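PDB 2VH4: tengpin from Thermoanaerobacter tengcongensis, which probably acts as a serpin-family inhibitor of serine proteases, the structure holding it as a loop C-sheet polymer in a latent conformation. Local coordinates for residues A[77-82]-A[121-126]; A[6-11]-A[81-86]. One frame throughout, in Å; residues are numbered along the deposited sequence.

Helix 75-88 is common to both contacts. In contact 1 it packs against the end of helix 114-124, and in contact 2 the extended N-terminal segment 6-11 runs over it; the two sites share Y81 and L82, and their centres lie about 6 Å apart. They also touch directly. K80 CB meets K11 CB at 3.6 Å, Y123 O approaches Y83 CB to 3.4 Å, and N6 N lies 2.5 Å from D122 OD1, probably as a hydrogen bond. Segment 6-11 therefore reaches both helices. The centres of contacts 1 and 2 are about 17 and 20 Å from that of the chain, on the same side of it, and both contacts are structural packing.

Contact 1: A[77-82]-A[121-126]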
loop_
_atom_site.group_PDB
_atom_site.type_symbol
_atom_site.label_atom_id
_atom_site.label_comp_id
_atom_site.label_asym_id
_atom_site.label_seq_id
_atom_site.Cartn_x
_atom_site.Cartn_y
_atom_site.Cartn_z
ATOM N N ASP A 77 12.773 6.976 -14.356
ATOM C CA ASP A 77 13.095 5.557 -14.246
ATOM C C ASP A 77 12.079 4.835 -13.380
ATOM O O ASP A 77 11.840 3.645 -13.572
ATOM C CB ASP A 77 14.511 5.334 -13.701
ATOM C CG ASP A 77 15.592 5.576 -14.746
ATOM O OD1 ASP A 77 15.252 5.800 -15.931
ATOM O OD2 ASP A 77 16.789 5.542 -14.377
ATOM N N LEU A 78 11.478 5.556 -12.435
ATOM C CA LEU A 78 10.419 4.990 -11.595
ATOM C C LEU A 78 9.149 4.745 -12.415
ATOM O O LEU A 78 8.473 3.734 -12.224
ATOM C CB LEU A 78 10.142 5.873 -10.369
ATOM C CG LEU A 78 9.251 5.269 -9.274
ATOM C CD1 LEU A 78 9.934 4.088 -8.588
ATOM C CD2 LEU A 78 8.845 6.314 -8.247
ATOM N N ASN A 79 8.854 5.664 -13.334
ATOM C CA ASN A 79 7.765 5.514 -14.300
ATOM C C ASN A 79 7.908 4.222 -15.113
ATOM O O ASN A 79 6.954 3.444 -15.232
ATOM C CB ASN A 79 7.712 6.714 -15.262
ATOM C CG ASN A 79 7.129 7.977 -14.627
ATOM O OD1 ASN A 79 6.585 7.960 -13.521
ATOM N ND2 ASN A 79 7.246 9.087 -15.342
ATOM N N LYS A 80 9.103 4.010 -15.671
ATOM C CA LYS A 80 9.398 2.819 -16.474
ATOM C C LYS A 80 9.290 1.551 -15.628
ATOM O O LYS A 80 8.652 0.578 -16.037
ATOM C CB LYS A 80 10.794 2.917 -17.115
ATOM C CG LYS A 80 10.940 4.032 -18.153
ATOM C CD LYS A 80 12.404 4.311 -18.497
ATOM C CE LYS A 80 12.524 5.601 -19.299
ATOM N NZ LYS A 80 13.930 6.081 -19.433
ATOM N N TYR A 81 9.912 1.585 -14.449
ATOM C CA TYR A 81 9.941 0.464 -13.515
ATOM C C TYR A 81 8.544 0.014 -13.081
ATOM O O TYR A 81 8.249 -1.183 -13.063
ATOM C CB TYR A 81 10.729 0.848 -12.266
ATOM C CG TYR A 81 12.222 0.596 -12.294
ATOM C CD1 TYR A 81 13.117 1.592 -11.905
ATOM C CD2 TYR A 81 12.742 -0.645 -12.657
ATOM C CE1 TYR A 81 14.487 1.371 -11.901
ATOM C CE2 TYR A 81 14.111 -0.874 -12.656
ATOM C CZ TYR A 81 14.977 0.140 -12.274
ATOM O OH TYR A 81 16.336 -0.070 -12.265
ATOM N N LEU A 82 7.696 0.975 -12.718
ATOM C CA LEU A 82 6.356 0.658 -12.235
ATOM C C LEU A 82 5.422 0.173 -13.344
ATOM O O LEU A 82 4.619 -0.744 -13.121
ATOM C CB LEU A 82 5.755 1.829 -11.469
ATOM C CG LEU A 82 6.396 2.121 -10.110
ATOM C CD1 LEU A 82 5.764 3.361 -9.486
ATOM C CD2 LEU A 82 6.307 0.922 -9.155
ATOM N N ALA A 121 -1.171 8.551 -18.368
ATOM C CA ALA A 121 -1.838 7.598 -19.241
ATOM C C ALA A 121 -0.834 6.594 -19.817
ATOM O O ALA A 121 -1.123 5.397 -19.921
ATOM C CB ALA A 121 -2.576 8.321 -20.348
ATOM N N ASP A 122 0.351 7.095 -20.160
ATOM C CA ASP A 122 1.391 6.289 -20.786
ATOM C C ASP A 122 1.958 5.193 -19.888
ATOM O O ASP A 122 2.063 4.049 -20.316
ATOM C CB ASP A 122 2.525 7.186 -21.286
ATOM C CG ASP A 122 2.176 7.910 -22.570
ATOM O OD1 ASP A 122 1.105 7.638 -23.146
ATOM O OD2 ASP A 122 2.979 8.757 -23.006
ATOM N N TYR A 123 2.319 5.547 -18.654
ATOM C CA TYR A 123 3.018 4.632 -17.755
ATOM C C TYR A 123 2.120 3.951 -16.719
ATOM O O TYR A 123 2.463 2.883 -16.196
ATOM C CB TYR A 123 4.148 5.362 -17.025
ATOM C CG TYR A 123 5.393 5.633 -17.849
ATOM C CD1 TYR A 123 5.749 6.936 -18.191
ATOM C CD2 TYR A 123 6.226 4.592 -18.267
ATOM C CE1 TYR A 123 6.892 7.200 -18.928
ATOM C CE2 TYR A 123 7.374 4.848 -19.010
ATOM C CZ TYR A 123 7.699 6.157 -19.334
ATOM O OH TYR A 123 8.829 6.436 -20.068
ATOM N N TYR A 124 0.977 4.564 -16.429
ATOM C CA TYR A 124 0.121 4.120 -15.331
ATOM C C TYR A 124 -1.251 3.623 -15.786
ATOM O O TYR A 124 -2.072 3.216 -14.957
ATOM C CB TYR A 124 -0.003 5.234 -14.284
ATOM C CG TYR A 124 1.325 5.565 -13.642
ATOM C CD1 TYR A 124 2.186 6.491 -14.228
ATOM C CD2 TYR A 124 1.733 4.937 -12.462
ATOM C CE1 TYR A 124 3.420 6.785 -13.662
ATOM C CE2 TYR A 124 2.962 5.229 -11.889
ATOM C CZ TYR A 124 3.801 6.153 -12.498
ATOM O OH TYR A 124 5.020 6.463 -11.943
ATOM N N LYS A 125 -1.479 3.663 -17.103
ATOM C CA LYS A 125 -2.729 3.209 -17.743
ATOM C C LYS A 125 -3.982 3.772 -17.071
ATOM O O LYS A 125 -4.998 3.083 -16.947
ATOM C CB LYS A 125 -2.784 1.679 -17.803
ATOM N N ALA A 126 -3.904 5.035 -16.664
ATOM C CA ALA A 126 -4.937 5.647 -15.837
ATOM C C ALA A 126 -6.214 5.982 -16.594
ATOM O O ALA A 126 -6.170 6.423 -17.747
ATOM C CB ALA A 126 -4.397 6.892 -15.165
#
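N79 meets two consecutive tyrosines of segment 121-126. Its CB lies over one face of the Y123 ring, 3.6 Å from the centroid and offset toward the rim, a CH-pi contact, while its backbone O comes within 3.3 Å of Y123 CD2. At the far end of the same ring, K80 CG packs 3.7 Å from Y123 OH, the two side chains running side by side. Y124 instead gives its hydroxyl proton to N79 OD1 (OH to OD1, 2.7 Å). The hydroxyl approaches OD1 at a C=O...donor angle of 143°, tilted 21° from the carbonyl plane, and the amide stands perpendicular to the Y124 ring. N79 CG, anti to its carbonyl carbon (chi1 -75°), sets OD1 before this hydroxyl while CB stays over Y123. L82 CD1 packs 4.1 Å from Y124 CE2. Were Y123 an alanine, N79 CB and K80 CG would probably lose their aromatic cover and a gap would open between the helices. Further out, N55 OD1 is hydrogen-bonded to N79 ND2, which should limit the amide's rotation. A51 and M52 of helix 43-54 touch Y124. This is the packing of serpin helix D (75-88) against the C-terminal end of helix E (114-124).

Contact 2: A[6-11]-A[81-86]; sequences NPVSEK and YLYTYM
Two tyrosine rings of helix 75-88 carry aliphatic groups of segment 6-11 on their faces. V8 CG2 sits almost exactly over the middle of the Y83 ring, 3.5 Å from the centroid and 7° off the normal, a close CH-pi contact. E10 CG comes to the edge of that ring, 4.1 Å from Y83 CE2. Further along the segment, K11 CD rests over the centre of the Y81 ring at 3.8 Å from the centroid, and K11 CE continues to within 3.7 Å of Y81 OH. With its CG anti to the backbone N (chi1 -169°), the lysine runs out extended over the ring, then bends at chi4, carrying its amine beyond the aromatic surface.

Between the two rings lies T84, which takes part in the one hydrogen bond between the two segments. K11 N points nearly straight at T84 OG1 (2.9 Å, N-H...acceptor angle 166°). The hydroxyl is also hydrogen-bonded to the carbonyl O of K80, one turn back in the helix, so it accepts from the segment and gives its own proton to the helix backbone. T84 CG2 packs against the K11 carbonyl, 3.5 Å from K11 O.

Outside these pairs, D14 OD2 is hydrogen-bonded to Y81 OH, and F17 of helix 15-32 meets the Y81 ring. The E10 carboxylate turns to K88, with OE1 in a salt bridge to its NZ. V8 also touches D122 and Y123 of helix 114-124, which places its side chain near the junction of the two helices. The whole is an extended N-terminal segment, leading toward helix 15-32 (serpin helix A), laid across the outer side of serpin helix D.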
loop_
_atom_site.group_PDB
_atom_site.type_symbol
_atom_site.label_atom_id
_atom_site.label_comp_id
_atom_site.label_asym_id
_atom_site.label_seq_id
_atom_site.Cartn_x
_atom_site.Cartn_y
_atom_site.Cartn_z
ATOM N N ASN A 6 0.191 6.273 -25.095
ATOM C CA ASN A 6 1.200 5.940 -26.089
ATOM C C ASN A 6 2.049 4.750 -25.631
ATOM O O ASN A 6 2.241 4.559 -24.429
ATOM C CB ASN A 6 2.074 7.161 -26.393
ATOM C CG ASN A 6 1.411 8.130 -27.375
ATOM O OD1 ASN A 6 1.789 8.199 -28.546
ATOM N ND2 ASN A 6 0.416 8.875 -26.900
ATOM N N PRO A 7 2.530 3.924 -26.583
ATOM C CA PRO A 7 3.473 2.857 -26.225
ATOM C C PRO A 7 4.731 3.408 -25.551
ATOM O O PRO A 7 5.245 4.457 -25.957
ATOM C CB PRO A 7 3.831 2.228 -27.577
ATOM C CG PRO A 7 2.690 2.572 -28.476
ATOM C CD PRO A 7 2.210 3.918 -28.025
ATOM N N VAL A 8 5.196 2.704 -24.522
ATOM C CA VAL A 8 6.410 3.063 -23.788
ATOM C C VAL A 8 7.361 1.872 -23.687
ATOM O O VAL A 8 6.953 0.722 -23.869
ATOM C CB VAL A 8 6.096 3.598 -22.364
ATOM C CG1 VAL A 8 5.375 4.945 -22.430
ATOM C CG2 VAL A 8 5.299 2.575 -21.543
ATOM N N SER A 9 8.630 2.150 -23.398
ATOM C CA SER A 9 9.634 1.100 -23.228
ATOM C C SER A 9 9.576 0.500 -21.828
ATOM O O SER A 9 9.337 1.209 -20.844
ATOM C CB SER A 9 11.041 1.647 -23.496
ATOM O OG SER A 9 11.235 1.938 -24.870
ATOM N N GLU A 10 9.797 -0.808 -21.744
ATOM C CA GLU A 10 9.933 -1.486 -20.460
ATOM C C GLU A 10 11.303 -1.204 -19.857
ATOM O O GLU A 10 12.260 -0.907 -20.572
ATOM C CB GLU A 10 9.750 -2.999 -20.626
ATOM C CG GLU A 10 8.309 -3.445 -20.859
ATOM C CD GLU A 10 8.169 -4.948 -21.070
ATOM O OE1 GLU A 10 9.033 -5.718 -20.594
ATOM O OE2 GLU A 10 7.182 -5.361 -21.713
ATOM N N LYS A 11 11.381 -1.283 -18.534
ATOM C CA LYS A 11 12.654 -1.313 -17.837
ATOM C C LYS A 11 12.619 -2.542 -16.944
ATOM O O LYS A 11 11.877 -2.583 -15.956
ATOM C CB LYS A 11 12.881 -0.036 -17.021
ATOM C CG LYS A 11 14.301 0.117 -16.474
ATOM C CD LYS A 11 14.504 1.468 -15.773
ATOM C CE LYS A 11 15.988 1.747 -15.475
ATOM N NZ LYS A 11 16.829 1.906 -16.711
ATOM N N TYR A 81 9.912 1.585 -14.449
ATOM C CA TYR A 81 9.941 0.464 -13.515
ATOM C C TYR A 81 8.544 0.014 -13.081
ATOM O O TYR A 81 8.249 -1.183 -13.063
ATOM C CB TYR A 81 10.729 0.848 -12.266
ATOM C CG TYR A 81 12.222 0.596 -12.294
ATOM C CD1 TYR A 81 13.117 1.592 -11.905
ATOM C CD2 TYR A 81 12.742 -0.645 -12.657
ATOM C CE1 TYR A 81 14.487 1.371 -11.901
ATOM C CE2 TYR A 81 14.111 -0.874 -12.656
ATOM C CZ TYR A 81 14.977 0.140 -12.274
ATOM O OH TYR A 81 16.336 -0.070 -12.265
ATOM N N LEU A 82 7.696 0.975 -12.718
ATOM C CA LEU A 82 6.356 0.658 -12.235
ATOM C C LEU A 82 5.422 0.173 -13.344
ATOM O O LEU A 82 4.619 -0.744 -13.121
ATOM C CB LEU A 82 5.755 1.829 -11.469
ATOM C CG LEU A 82 6.396 2.121 -10.110
ATOM C CD1 LEU A 82 5.764 3.361 -9.486
ATOM C CD2 LEU A 82 6.307 0.922 -9.155
ATOM N N TYR A 83 5.531 0.784 -14.526
ATOM C CA TYR A 83 4.838 0.289 -15.720
ATOM C C TYR A 83 5.165 -1.193 -15.940
ATOM O O TYR A 83 4.263 -2.030 -16.005
ATOM C CB TYR A 83 5.227 1.110 -16.953
ATOM C CG TYR A 83 4.783 0.502 -18.263
ATOM C CD1 TYR A 83 3.482 0.694 -18.740
ATOM C CD2 TYR A 83 5.660 -0.264 -19.030
ATOM C CE1 TYR A 83 3.065 0.133 -19.944
ATOM C CE2 TYR A 83 5.253 -0.833 -20.232
ATOM C CZ TYR A 83 3.958 -0.626 -20.680
ATOM O OH TYR A 83 3.560 -1.177 -21.866
ATOM N N THR A 84 6.464 -1.499 -16.030
ATOM C CA THR A 84 6.958 -2.873 -16.179
ATOM C C THR A 84 6.471 -3.787 -15.048
ATOM O O THR A 84 6.036 -4.913 -15.300
ATOM C CB THR A 84 8.510 -2.917 -16.273
ATOM O OG1 THR A 84 8.975 -1.852 -17.115
ATOM C CG2 THR A 84 8.988 -4.241 -16.858
ATOM N N TYR A 85 6.528 -3.295 -13.813
ATOM C CA TYR A 85 6.140 -4.085 -12.639
ATOM C C TYR A 85 4.644 -4.427 -12.646
ATOM O O TYR A 85 4.254 -5.552 -12.335
ATOM C CB TYR A 85 6.552 -3.376 -11.336
ATOM C CG TYR A 85 6.370 -4.212 -10.083
ATOM C CD1 TYR A 85 7.037 -5.428 -9.933
ATOM C CD2 TYR A 85 5.538 -3.777 -9.038
ATOM C CE1 TYR A 85 6.872 -6.202 -8.787
ATOM C CE2 TYR A 85 5.367 -4.540 -7.879
ATOM C CZ TYR A 85 6.035 -5.757 -7.767
ATOM O OH TYR A 85 5.882 -6.537 -6.644
ATOM N N MET A 86 3.816 -3.456 -13.019
ATOM C CA MET A 86 2.380 -3.691 -13.169
ATOM C C MET A 86 2.078 -4.650 -14.315
ATOM O O MET A 86 1.181 -5.481 -14.208
ATOM C CB MET A 86 1.628 -2.374 -13.371
ATOM C CG MET A 86 1.485 -1.564 -12.104
ATOM S SD MET A 86 0.538 -0.052 -12.341
ATOM C CE MET A 86 1.636 0.920 -13.378
#